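Vascular protein tyrosine phosphatase 1 (Rattus norvegicus, PDB 3I36) probably removes phosphate from phosphotyrosine in proteins, this chain being the catalytic domain of a receptor-type tyrosine phosphatase of the cell membrane. Local coordinates at residues S23-F31 against I264-Y273; V213-I221 against Q292-I303. One frame throughout, in Å; residues are numbered along the deposited sequence.

Contact 1 of 2, residues S23-F31 against I264-Y273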
loop_
_atom_site.group_PDB
_atom_site.type_symbol
_atom_site.label_atom_id
_atom_site.label_comp_id
_atom_site.label_asym_id
_atom_site.label_seq_id
_atom_site.Cartn_x
_atom_site.Cartn_y
_atom_site.Cartn_z
ATOM N N SER A 23 -12.086 -13.306 19.310
ATOM C CA SER A 23 -11.431 -14.561 18.983
ATOM C C SER A 23 -11.127 -14.641 17.491
ATOM O O SER A 23 -11.278 -15.695 16.876
ATOM C CB SER A 23 -12.300 -15.746 19.407
ATOM N N LYS A 24 -10.706 -13.526 16.904
ATOM C CA LYS A 24 -10.225 -13.549 15.528
ATOM C C LYS A 24 -8.725 -13.857 15.510
ATOM O O LYS A 24 -8.118 -14.044 14.452
ATOM C CB LYS A 24 -10.522 -12.221 14.833
ATOM C CG LYS A 24 -11.998 -11.995 14.531
ATOM C CD LYS A 24 -12.543 -13.058 13.589
ATOM C CE LYS A 24 -13.838 -12.606 12.927
ATOM N NZ LYS A 24 -14.853 -12.109 13.903
ATOM N N LEU A 25 -8.133 -13.910 16.697
ATOM C CA LEU A 25 -6.726 -14.255 16.831
ATOM C C LEU A 25 -6.571 -15.750 16.669
ATOM O O LEU A 25 -7.098 -16.514 17.462
ATOM C CB LEU A 25 -6.220 -13.884 18.215
ATOM C CG LEU A 25 -5.560 -12.538 18.442
ATOM C CD1 LEU A 25 -5.286 -12.398 19.934
ATOM C CD2 LEU A 25 -4.275 -12.442 17.631
ATOM N N ILE A 26 -5.825 -16.168 15.660
ATOM C CA ILE A 26 -5.585 -17.576 15.453
ATOM C C ILE A 26 -4.121 -17.882 15.688
ATOM O O ILE A 26 -3.240 -17.272 15.089
ATOM C CB ILE A 26 -5.977 -17.996 14.030
ATOM C CG1 ILE A 26 -7.411 -17.552 13.725
ATOM C CG2 ILE A 26 -5.804 -19.501 13.848
ATOM C CD1 ILE A 26 -8.464 -18.225 14.594
ATOM N N ARG A 27 -3.844 -18.811 16.590
ATOM C CA ARG A 27 -2.463 -19.207 16.793
ATOM C C ARG A 27 -2.001 -19.915 15.528
ATOM O O ARG A 27 -2.786 -20.633 14.897
ATOM C CB ARG A 27 -2.358 -20.117 18.023
ATOM C CG ARG A 27 -2.705 -19.388 19.321
ATOM C CD ARG A 27 -2.704 -20.311 20.533
ATOM N NE ARG A 27 -1.474 -21.105 20.614
ATOM C CZ ARG A 27 -0.333 -20.681 21.144
ATOM N NH1 ARG A 27 -0.247 -19.462 21.660
ATOM N NH2 ARG A 27 0.722 -21.483 21.164
ATOM N N VAL A 28 -0.743 -19.721 15.142
ATOM C CA VAL A 28 -0.268 -20.379 13.927
ATOM C C VAL A 28 -0.467 -21.895 14.008
ATOM O O VAL A 28 -0.789 -22.515 13.004
ATOM C CB VAL A 28 1.204 -20.035 13.569
ATOM C CG1 VAL A 28 1.362 -18.520 13.318
ATOM C CG2 VAL A 28 2.149 -20.535 14.636
ATOM N N GLU A 29 -0.290 -22.470 15.201
ATOM C CA GLU A 29 -0.477 -23.909 15.416
ATOM C C GLU A 29 -1.898 -24.359 15.075
ATOM O O GLU A 29 -2.156 -25.543 14.866
ATOM C CB GLU A 29 -0.118 -24.333 16.856
ATOM C CG GLU A 29 -0.973 -23.712 17.988
ATOM C CD GLU A 29 -1.011 -24.580 19.249
ATOM O OE1 GLU A 29 -0.625 -25.762 19.155
ATOM O OE2 GLU A 29 -1.427 -24.100 20.330
ATOM N N ASN A 30 -2.821 -23.411 15.031
ATOM C CA ASN A 30 -4.209 -23.731 14.730
ATOM C C ASN A 30 -4.642 -23.155 13.396
ATOM O O ASN A 30 -5.782 -23.349 12.969
ATOM C CB ASN A 30 -5.118 -23.196 15.836
ATOM C CG ASN A 30 -4.787 -23.783 17.182
ATOM O OD1 ASN A 30 -4.437 -24.958 17.281
ATOM N ND2 ASN A 30 -4.902 -22.975 18.229
ATOM N N PHE A 31 -3.741 -22.444 12.723
ATOM C CA PHE A 31 -4.176 -21.740 11.525
ATOM C C PHE A 31 -4.602 -22.648 10.381
ATOM O O PHE A 31 -5.579 -22.363 9.698
ATOM C CB PHE A 31 -3.161 -20.719 11.020
ATOM C CG PHE A 31 -3.715 -19.850 9.935
ATOM C CD1 PHE A 31 -4.489 -18.735 10.247
ATOM C CD2 PHE A 31 -3.533 -20.185 8.609
ATOM C CE1 PHE A 31 -5.030 -17.957 9.249
ATOM C CE2 PHE A 31 -4.066 -19.408 7.609
ATOM C CZ PHE A 31 -4.815 -18.284 7.931
ATOM N N ILE A 264 3.124 -13.255 12.742
ATOM C CA ILE A 264 3.521 -14.656 12.751
ATOM C C ILE A 264 4.899 -14.793 13.384
ATOM O O ILE A 264 5.117 -15.619 14.265
ATOM C CB ILE A 264 3.586 -15.216 11.309
ATOM C CG1 ILE A 264 2.179 -15.487 10.776
ATOM C CG2 ILE A 264 4.432 -16.496 11.261
ATOM C CD1 ILE A 264 2.156 -15.710 9.265
ATOM N N GLU A 265 5.832 -13.976 12.923
ATOM C CA GLU A 265 7.216 -14.055 13.382
ATOM C C GLU A 265 7.333 -13.711 14.862
ATOM O O GLU A 265 8.043 -14.373 15.600
ATOM C CB GLU A 265 8.089 -13.110 12.550
ATOM C CG GLU A 265 8.325 -13.648 11.168
ATOM C CD GLU A 265 9.106 -12.706 10.273
ATOM O OE1 GLU A 265 9.312 -11.535 10.653
ATOM O OE2 GLU A 265 9.505 -13.159 9.184
ATOM N N ASN A 266 6.610 -12.682 15.288
ATOM C CA ASN A 266 6.764 -12.165 16.631
ATOM C C ASN A 266 5.835 -12.755 17.671
ATOM O O ASN A 266 6.147 -12.733 18.858
ATOM C CB ASN A 266 6.617 -10.658 16.624
ATOM C CG ASN A 266 7.753 -9.982 15.889
ATOM O OD1 ASN A 266 8.916 -10.353 16.056
ATOM N ND2 ASN A 266 7.425 -8.999 15.062
ATOM N N GLU A 267 4.691 -13.270 17.233
ATOM C CA GLU A 267 3.676 -13.687 18.186
ATOM C C GLU A 267 3.124 -15.064 17.903
ATOM O O GLU A 267 2.357 -15.580 18.691
ATOM C CB GLU A 267 2.535 -12.666 18.213
ATOM C CG GLU A 267 3.009 -11.235 18.343
ATOM C CD GLU A 267 1.855 -10.260 18.288
ATOM O OE1 GLU A 267 1.958 -9.235 17.584
ATOM O OE2 GLU A 267 0.835 -10.533 18.943
ATOM N N ASN A 268 3.495 -15.643 16.767
ATOM C CA ASN A 268 2.992 -16.958 16.390
ATOM C C ASN A 268 1.490 -16.989 16.314
ATOM O O ASN A 268 0.874 -18.009 16.568
ATOM C CB ASN A 268 3.456 -18.014 17.380
ATOM C CG ASN A 268 4.942 -18.105 17.431
ATOM O OD1 ASN A 268 5.588 -18.352 16.417
ATOM N ND2 ASN A 268 5.505 -17.862 18.595
ATOM N N THR A 269 0.905 -15.859 15.942
ATOM C CA THR A 269 -0.532 -15.767 15.876
ATOM C C THR A 269 -0.837 -14.928 14.663
ATOM O O THR A 269 0.015 -14.199 14.171
ATOM C CB THR A 269 -1.111 -15.023 17.078
ATOM O OG1 THR A 269 -0.692 -13.652 17.012
ATOM C CG2 THR A 269 -0.629 -15.650 18.366
ATOM N N VAL A 270 -2.059 -15.030 14.174
ATOM C CA VAL A 270 -2.449 -14.144 13.110
ATOM C C VAL A 270 -3.825 -13.622 13.406
ATOM O O VAL A 270 -4.643 -14.266 14.062
ATOM C CB VAL A 270 -2.397 -14.807 11.710
ATOM C CG1 VAL A 270 -1.068 -15.535 11.506
ATOM C CG2 VAL A 270 -3.544 -15.746 11.516
ATOM N N ASP A 271 -4.068 -12.428 12.917
ATOM C CA ASP A 271 -5.383 -11.858 13.009
ATOM C C ASP A 271 -5.566 -11.055 11.738
ATOM O O ASP A 271 -5.365 -9.841 11.705
ATOM C CB ASP A 271 -5.514 -10.979 14.245
ATOM C CG ASP A 271 -6.947 -10.558 14.492
ATOM O OD1 ASP A 271 -7.817 -10.877 13.645
ATOM O OD2 ASP A 271 -7.198 -9.921 15.526
ATOM N N VAL A 272 -5.943 -11.759 10.682
ATOM C CA VAL A 272 -6.102 -11.126 9.393
ATOM C C VAL A 272 -7.278 -10.178 9.517
ATOM O O VAL A 272 -7.245 -9.057 9.030
ATOM C CB VAL A 272 -6.408 -12.172 8.328
ATOM C CG1 VAL A 272 -6.671 -11.499 6.970
ATOM C CG2 VAL A 272 -5.252 -13.175 8.237
ATOM N N TYR A 273 -8.327 -10.659 10.170
ATOM C CA TYR A 273 -9.524 -9.867 10.344
ATOM C C TYR A 273 -9.170 -8.552 11.038
ATOM O O TYR A 273 -9.563 -7.486 10.590
ATOM C CB TYR A 273 -10.553 -10.637 11.157
ATOM C CG TYR A 273 -11.848 -9.880 11.312
ATOM C CD1 TYR A 273 -12.883 -10.054 10.407
ATOM C CD2 TYR A 273 -12.026 -8.988 12.354
ATOM C CE1 TYR A 273 -14.063 -9.364 10.538
ATOM C CE2 TYR A 273 -13.206 -8.290 12.499
ATOM C CZ TYR A 273 -14.218 -8.483 11.586
ATOM O OH TYR A 273 -15.395 -7.794 11.723
HETATM O O HOH W 1 -9.073 -13.580 11.718
#
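Lys24 lies over one face of the Tyr273 ring. Its chain bends at chi2 (-61°) and chi4 (-51°), which brings CE and the ammonium group over the ring. CE meets CD1 of Tyr273 at 3.7 Å in a CH-pi contact, and NZ stands 4.2 Å from the ring centroid, almost on the ring normal, as a cation-pi pair. CB of Lys24 touches OD1 of Asp271, which is the N-cap of helix 272-280; that oxygen accepts a hydrogen bond from Gly274 N. A water accepts no more than a weak bond from Tyr273 N and donates to the carbonyl of Lys24.

Strands 26-27 and 269-270 form a small two-stranded antiparallel sheet. It fastens the start of the modelled chain to the link between helices 249-267 and 272-280, apart from the large sheet of the phosphatase fold. Ile26 and Val270 are its hydrogen-bonded pair, with Ile26 N to Val270 O at 2.8 Å and Val270 N to Ile26 O at 2.7 Å. Val28 N extends the pairing to the carbonyl O of Asn268, at 2.8 Å, coming from above the carbonyl plane.

The two methyls of Val28 straddle that same oxygen. CG1 then reaches CG1 of Ile264 at 4.0 Å. On the face with Ile26, Val270 sends CG2 between its own N and carbonyl carbon (chi1 of CG1 -48°), where it presses obliquely on the Phe31 ring, 3.4 Å from CD1. Leu25 lays CD2 across CB of Asp271, 3.9 Å away.

Contact 2 of 2, residues V213-I221 against Q292-I303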
loop_
_atom_site.group_PDB
_atom_site.type_symbol
_atom_site.label_atom_id
_atom_site.label_comp_id
_atom_site.label_asym_id
_atom_site.label_seq_id
_atom_site.Cartn_x
_atom_site.Cartn_y
_atom_site.Cartn_z
ATOM N N VAL A 213 -6.117 -12.416 -8.067
ATOM C CA VAL A 213 -4.913 -12.352 -7.271
ATOM C C VAL A 213 -3.842 -13.230 -7.883
ATOM O O VAL A 213 -4.136 -14.070 -8.732
ATOM C CB VAL A 213 -5.210 -12.846 -5.855
ATOM C CG1 VAL A 213 -6.227 -11.911 -5.185
ATOM C CG2 VAL A 213 -5.733 -14.279 -5.902
ATOM N N PRO A 214 -2.590 -13.059 -7.442
ATOM C CA PRO A 214 -1.536 -13.952 -7.934
ATOM C C PRO A 214 -1.876 -15.429 -7.692
ATOM O O PRO A 214 -2.515 -15.771 -6.695
ATOM C CB PRO A 214 -0.324 -13.547 -7.095
ATOM C CG PRO A 214 -0.595 -12.128 -6.703
ATOM C CD PRO A 214 -2.078 -12.061 -6.487
ATOM N N ASP A 215 -1.443 -16.293 -8.603
ATOM C CA ASP A 215 -1.698 -17.729 -8.485
ATOM C C ASP A 215 -1.018 -18.341 -7.267
ATOM O O ASP A 215 -1.516 -19.304 -6.682
ATOM C CB ASP A 215 -1.224 -18.452 -9.746
ATOM C CG ASP A 215 -2.027 -18.075 -10.967
ATOM O OD1 ASP A 215 -3.229 -17.753 -10.814
ATOM O OD2 ASP A 215 -1.456 -18.104 -12.076
ATOM N N THR A 216 0.125 -17.781 -6.891
ATOM C CA THR A 216 0.870 -18.255 -5.735
ATOM C C THR A 216 1.201 -17.062 -4.871
ATOM O O THR A 216 1.078 -15.920 -5.309
ATOM C CB THR A 216 2.188 -18.954 -6.126
ATOM O OG1 THR A 216 3.051 -18.020 -6.779
ATOM C CG2 THR A 216 1.919 -20.139 -7.043
ATOM N N THR A 217 1.630 -17.329 -3.643
ATOM C CA THR A 217 1.870 -16.254 -2.694
ATOM C C THR A 217 3.357 -15.983 -2.545
ATOM O O THR A 217 3.747 -14.944 -2.040
ATOM C CB THR A 217 1.309 -16.606 -1.313
ATOM O OG1 THR A 217 1.964 -17.783 -0.836
ATOM C CG2 THR A 217 -0.195 -16.864 -1.388
ATOM N N ASP A 218 4.193 -16.921 -2.979
ATOM C CA ASP A 218 5.616 -16.822 -2.684
ATOM C C ASP A 218 6.262 -15.574 -3.279
ATOM O O ASP A 218 7.090 -14.940 -2.632
ATOM C CB ASP A 218 6.375 -18.095 -3.101
ATOM C CG ASP A 218 6.040 -18.547 -4.502
ATOM O OD1 ASP A 218 5.364 -17.798 -5.237
ATOM O OD2 ASP A 218 6.459 -19.665 -4.873
ATOM N N LEU A 219 5.876 -15.210 -4.495
ATOM C CA LEU A 219 6.524 -14.088 -5.155
ATOM C C LEU A 219 6.203 -12.788 -4.437
ATOM O O LEU A 219 7.095 -11.975 -4.182
ATOM C CB LEU A 219 6.124 -13.998 -6.623
ATOM C CG LEU A 219 6.768 -15.118 -7.446
ATOM C CD1 LEU A 219 6.162 -15.191 -8.835
ATOM C CD2 LEU A 219 8.269 -14.888 -7.513
ATOM N N LEU A 220 4.932 -12.583 -4.108
ATOM C CA LEU A 220 4.574 -11.369 -3.410
ATOM C C LEU A 220 5.224 -11.353 -2.032
ATOM O O LEU A 220 5.653 -10.303 -1.548
ATOM C CB LEU A 220 3.065 -11.232 -3.293
ATOM C CG LEU A 220 2.564 -9.900 -2.742
ATOM C CD1 LEU A 220 2.983 -8.749 -3.650
ATOM C CD2 LEU A 220 1.066 -9.950 -2.621
ATOM N N ILE A 221 5.292 -12.517 -1.396
ATOM C CA ILE A 221 5.916 -12.603 -0.080
ATOM C C ILE A 221 7.417 -12.324 -0.173
ATOM O O ILE A 221 7.964 -11.589 0.644
ATOM C CB ILE A 221 5.647 -13.957 0.586
ATOM C CG1 ILE A 221 4.181 -14.049 1.017
ATOM C CG2 ILE A 221 6.584 -14.164 1.773
ATOM C CD1 ILE A 221 3.690 -15.473 1.263
ATOM N N GLN A 292 -8.889 -11.233 -2.598
ATOM C CA GLN A 292 -7.708 -10.714 -1.925
ATOM C C GLN A 292 -7.671 -11.148 -0.476
ATOM O O GLN A 292 -6.617 -11.494 0.038
ATOM C CB GLN A 292 -7.648 -9.187 -2.008
ATOM C CG GLN A 292 -7.295 -8.722 -3.401
ATOM C CD GLN A 292 -7.513 -7.247 -3.598
ATOM O OE1 GLN A 292 -7.964 -6.549 -2.691
ATOM N NE2 GLN A 292 -7.205 -6.763 -4.792
ATOM N N TYR A 293 -8.818 -11.093 0.186
ATOM C CA TYR A 293 -8.885 -11.467 1.590
ATOM C C TYR A 293 -8.529 -12.938 1.770
ATOM O O TYR A 293 -7.831 -13.306 2.711
ATOM C CB TYR A 293 -10.279 -11.202 2.134
ATOM C CG TYR A 293 -10.400 -11.396 3.625
ATOM C CD1 TYR A 293 -10.008 -10.401 4.500
ATOM C CD2 TYR A 293 -10.897 -12.579 4.155
ATOM C CE1 TYR A 293 -10.115 -10.561 5.858
ATOM C CE2 TYR A 293 -11.020 -12.747 5.520
ATOM C CZ TYR A 293 -10.617 -11.731 6.367
ATOM O OH TYR A 293 -10.726 -11.870 7.728
ATOM N N VAL A 294 -9.028 -13.780 0.877
ATOM C CA VAL A 294 -8.677 -15.188 0.932
ATOM C C VAL A 294 -7.200 -15.352 0.622
ATOM O O VAL A 294 -6.509 -16.133 1.262
ATOM C CB VAL A 294 -9.522 -16.026 -0.036
ATOM C CG1 VAL A 294 -9.019 -17.473 -0.063
ATOM C CG2 VAL A 294 -10.986 -15.965 0.378
ATOM N N PHE A 295 -6.725 -14.601 -0.367
ATOM C CA PHE A 295 -5.307 -14.601 -0.724
ATOM C C PHE A 295 -4.440 -14.311 0.489
ATOM O O PHE A 295 -3.372 -14.909 0.651
ATOM C CB PHE A 295 -5.050 -13.586 -1.840
ATOM C CG PHE A 295 -3.616 -13.512 -2.294
ATOM C CD1 PHE A 295 -3.102 -14.450 -3.184
ATOM C CD2 PHE A 295 -2.796 -12.489 -1.858
ATOM C CE1 PHE A 295 -1.789 -14.364 -3.619
ATOM C CE2 PHE A 295 -1.490 -12.400 -2.276
ATOM C CZ PHE A 295 -0.978 -13.337 -3.158
ATOM N N LEU A 296 -4.888 -13.399 1.354
ATOM C CA LEU A 296 -4.123 -13.087 2.565
ATOM C C LEU A 296 -4.039 -14.303 3.427
ATOM O O LEU A 296 -2.996 -14.641 3.983
ATOM C CB LEU A 296 -4.835 -12.033 3.399
ATOM C CG LEU A 296 -4.642 -10.612 2.960
ATOM C CD1 LEU A 296 -5.368 -9.719 3.946
ATOM C CD2 LEU A 296 -3.145 -10.340 2.933
ATOM N N ASN A 297 -5.175 -14.960 3.562
ATOM C CA ASN A 297 -5.198 -16.150 4.367
ATOM C C ASN A 297 -4.325 -17.205 3.721
ATOM O O ASN A 297 -3.632 -17.942 4.411
ATOM C CB ASN A 297 -6.630 -16.598 4.559
ATOM C CG ASN A 297 -7.346 -15.727 5.548
ATOM O OD1 ASN A 297 -7.965 -14.717 5.186
ATOM N ND2 ASN A 297 -7.231 -16.082 6.815
ATOM N N GLN A 298 -4.344 -17.263 2.394
ATOM C CA GLN A 298 -3.453 -18.188 1.694
ATOM C C GLN A 298 -1.993 -17.861 2.010
ATOM O O GLN A 298 -1.161 -18.752 2.228
ATOM C CB GLN A 298 -3.677 -18.129 0.185
ATOM C CG GLN A 298 -2.931 -19.238 -0.564
ATOM C CD GLN A 298 -3.452 -20.607 -0.187
ATOM O OE1 GLN A 298 -4.642 -20.882 -0.347
ATOM N NE2 GLN A 298 -2.568 -21.473 0.320
ATOM N N CYS A 299 -1.683 -16.569 2.025
ATOM C CA CYS A 299 -0.343 -16.117 2.368
ATOM C C CYS A 299 0.064 -16.649 3.730
ATOM O O CYS A 299 1.123 -17.250 3.876
ATOM C CB CYS A 299 -0.266 -14.590 2.343
ATOM S SG CYS A 299 -0.228 -13.934 0.690
ATOM N N VAL A 300 -0.794 -16.436 4.721
ATOM C CA VAL A 300 -0.540 -16.929 6.061
ATOM C C VAL A 300 -0.316 -18.426 6.049
ATOM O O VAL A 300 0.614 -18.925 6.678
ATOM C CB VAL A 300 -1.700 -16.605 7.023
ATOM C CG1 VAL A 300 -1.462 -17.260 8.371
ATOM C CG2 VAL A 300 -1.849 -15.101 7.174
ATOM N N LEU A 301 -1.171 -19.149 5.335
ATOM C CA LEU A 301 -1.062 -20.601 5.303
ATOM C C LEU A 301 0.277 -21.009 4.715
ATOM O O LEU A 301 0.976 -21.879 5.246
ATOM C CB LEU A 301 -2.209 -21.206 4.490
ATOM C CG LEU A 301 -2.296 -22.725 4.500
ATOM C CD1 LEU A 301 -2.627 -23.203 5.901
ATOM C CD2 LEU A 301 -3.342 -23.205 3.480
ATOM N N ASP A 302 0.639 -20.368 3.613
ATOM C CA ASP A 302 1.876 -20.697 2.924
ATOM C C ASP A 302 3.100 -20.370 3.776
ATOM O O ASP A 302 4.074 -21.119 3.789
ATOM C CB ASP A 302 1.939 -19.971 1.583
ATOM C CG ASP A 302 0.868 -20.452 0.621
ATOM O OD1 ASP A 302 0.236 -21.485 0.916
ATOM O OD2 ASP A 302 0.663 -19.810 -0.426
ATOM N N ILE A 303 3.039 -19.253 4.491
ATOM C CA ILE A 303 4.132 -18.844 5.356
ATOM C C ILE A 303 4.309 -19.848 6.479
ATOM O O ILE A 303 5.416 -20.299 6.761
ATOM C CB ILE A 303 3.860 -17.457 5.949
ATOM C CG1 ILE A 303 3.931 -16.411 4.843
ATOM C CG2 ILE A 303 4.838 -17.154 7.083
ATOM C CD1 ILE A 303 3.416 -15.065 5.233
HETATM O O HOH W 2 0.479 -20.208 -2.916
#
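Phe295 fills the middle of this contact, pointing from helix 290-305 into the turn that leads to helix 218-231. Both helices belong to the helical part of the tyrosine phosphatase fold. CG of Phe295 is anti to the backbone N (chi1 -180°), and this torsion carries the ring across to Pro214. The proline lies over one face, with CD 3.7 Å from CE1 of Phe295, in a CH-pi contact. Leu220 brings CD2 to the ring edge at CE2, and Val213 slides past with CB near CD1. A leucine in place of Phe295 has no flat face for Pro214 and would probably leave a gap beside Leu220.

Farther along the helix, Ile221 CD1 meets CG1 of Ile303 at 3.7 Å. At the other end, CG1 of Val213 rests on CG of Gln292.

Thr217 joins the apolar part to the polar edge. Its CG2 packs against SG of Cys299 at 3.6 Å and against CG of Gln298. The amide oxygen of Gln292 binds Gln288 N, and Gln288 probably binds substrate. OG1 of Thr217 donates to OD2 of Asp302; at 2.4 Å the separation is shorter than expected, and its exact length is doubtful. A water accepts from Thr217 N and donates to the same OD2. The other carboxylate oxygen, OD1, takes the amide NE2 of Gln298 at 2.9 Å, from 35° out of the carboxylate plane.

How the contacts relate
Contact 1 lies farther out, its centre about 22 Å from the centre of the chain against about 16 Å for the centre of contact 2. Each is partly buried, but contact 2 has more buried residues. Backbone bonds between strands dominate contact 1, with a partly exposed lysine over a tyrosine ring at one end. Contact 2 has no strand pairing; an aromatic ring packs there, with one threonine-aspartate bond at the edge. Helix 290-305 supplies one side of contact 2 and also backs contact 1, where Phe31 and Val270 press on Val300. Tyr273 meets Tyr293 as well. Contact 2 reaches toward the probable substrate site through Gln292, whereas contact 1 is remote from it.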